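Local coordinates for protein actinorhodin polyketide putative beta-ketoacyl synthase 2 (Streptomyces coelicolor A3, PDB 1TQY) that serves as the chain length factor of actinorhodin polyketide biosynthesis, a member of the beta-ketoacyl synthase family that probably takes part in polyketide chain assembly, at residues Y29-A32 and G36-G39. Residues are numbered along the deposited sequence; the frame is centred on the assembly and turned at random.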
loop_
_atom_site.group_PDB
_atom_site.type_symbol
_atom_site.label_atom_id
_atom_site.label_comp_id
_atom_site.label_asym_id
_atom_site.label_seq_id
_atom_site.Cartn_x
_atom_site.Cartn_y
_atom_site.Cartn_z
ATOM N N TYR B 29 -23.557 2.391 -15.805
ATOM C CA TYR B 29 -22.331 3.108 -16.103
ATOM C C TYR B 29 -22.034 3.134 -17.603
ATOM O O TYR B 29 -21.883 4.201 -18.192
ATOM C CB TYR B 29 -21.164 2.465 -15.359
ATOM C CG TYR B 29 -19.821 3.003 -15.783
ATOM C CD1 TYR B 29 -19.422 4.288 -15.433
ATOM C CD2 TYR B 29 -18.962 2.234 -16.559
ATOM C CE1 TYR B 29 -18.197 4.796 -15.844
ATOM C CE2 TYR B 29 -17.736 2.736 -16.974
ATOM C CZ TYR B 29 -17.365 4.016 -16.610
ATOM O OH TYR B 29 -16.147 4.491 -17.012
ATOM N N TRP B 30 -21.945 1.960 -18.213
ATOM C CA TRP B 30 -21.668 1.850 -19.643
ATOM C C TRP B 30 -22.681 2.634 -20.473
ATOM O O TRP B 30 -22.353 3.195 -21.522
ATOM C CB TRP B 30 -21.702 0.391 -20.067
ATOM C CG TRP B 30 -21.357 0.183 -21.496
ATOM C CD1 TRP B 30 -22.141 -0.397 -22.447
ATOM C CD2 TRP B 30 -20.106 0.475 -22.131
ATOM N NE1 TRP B 30 -21.455 -0.496 -23.635
ATOM C CE2 TRP B 30 -20.202 0.032 -23.468
ATOM C CE3 TRP B 30 -18.913 1.066 -21.697
ATOM C CZ2 TRP B 30 -19.150 0.156 -24.380
ATOM C CZ3 TRP B 30 -17.865 1.190 -22.602
ATOM C CH2 TRP B 30 -17.992 0.734 -23.930
ATOM N N SER B 31 -23.920 2.667 -20.002
ATOM C CA SER B 31 -24.950 3.393 -20.709
ATOM C C SER B 31 -24.683 4.892 -20.676
ATOM O O SER B 31 -24.830 5.574 -21.689
ATOM C CB SER B 31 -26.317 3.108 -20.100
ATOM O OG SER B 31 -27.262 4.051 -20.586
ATOM N N ALA B 32 -24.287 5.402 -19.515
ATOM C CA ALA B 32 -24.009 6.830 -19.358
ATOM C C ALA B 32 -22.770 7.258 -20.152
ATOM O O ALA B 32 -22.736 8.341 -20.739
ATOM C CB ALA B 32 -23.826 7.165 -17.882
ATOM N N GLY B 36 -22.504 9.936 -23.125
ATOM C CA GLY B 36 -21.888 11.169 -22.681
ATOM C C GLY B 36 -22.453 11.755 -21.401
ATOM O O GLY B 36 -22.112 12.884 -21.060
ATOM N N ARG B 37 -23.312 11.019 -20.693
ATOM C CA ARG B 37 -23.887 11.520 -19.432
ATOM C C ARG B 37 -22.868 11.446 -18.302
ATOM O O ARG B 37 -22.351 10.371 -17.992
ATOM C CB ARG B 37 -25.097 10.695 -18.985
ATOM C CG ARG B 37 -26.371 10.847 -19.784
ATOM C CD ARG B 37 -27.533 10.236 -18.991
ATOM N NE ARG B 37 -27.312 8.822 -18.694
ATOM C CZ ARG B 37 -27.453 7.848 -19.585
ATOM N NH1 ARG B 37 -27.822 8.141 -20.824
ATOM N NH2 ARG B 37 -27.221 6.583 -19.249
ATOM N N HIS B 38 -22.607 12.575 -17.663
ATOM C CA HIS B 38 -21.659 12.597 -16.562
ATOM C C HIS B 38 -22.404 12.635 -15.240
ATOM O O HIS B 38 -23.577 12.993 -15.198
ATOM C CB HIS B 38 -20.761 13.824 -16.664
ATOM C CG HIS B 38 -21.492 15.120 -16.498
ATOM N ND1 HIS B 38 -22.103 15.481 -15.318
ATOM C CD2 HIS B 38 -21.676 16.156 -17.351
ATOM C CE1 HIS B 38 -22.628 16.686 -15.447
ATOM N NE2 HIS B 38 -22.383 17.119 -16.671
ATOM N N GLY B 39 -21.724 12.272 -14.161
ATOM C CA GLY B 39 -22.362 12.294 -12.860
ATOM C C GLY B 39 -21.773 13.397 -12.007
ATOM O O GLY B 39 -21.651 13.252 -10.795
#
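Arg37 reaches back over the last turn of helix 26-34, where its side chain meets Ser31 and Ala32 and its backbone bonds to Ala32. In the side-chain bond, Arg37 NH2 gives a hydrogen to Ser31 OG at 2.9 Å, with an N-H...O angle of 155°. The hydroxyl oxygen lies almost exactly in the guanidinium plane, at its edge. Ser31 presents it there because OG is anti to the backbone N (chi1 166°). The other terminal nitrogen, NH1, forms a salt bridge with Asp35, so the two partners together probably restrict the rotation of the guanidinium. The backbone bond runs from Arg37 N to Ala32 O over 2.7 Å. It accompanies a Schellman motif, in which Gly36, with a phi of 73°, is the first residue to leave the helical conformation before the loop leading to strand 40-42. Van der Waals contacts accompany these two bonds. Ala32 CA sits under one guanidinium face, offset toward the rim, 3.6 Å from Arg37 CZ, while the Ala32 methyl, CB, packs against Arg37 O at 3.5 Å and Arg37 CB at 3.9 Å. Asn22 touches the Ala32 side chain and donates from ND2 to Arg37 O.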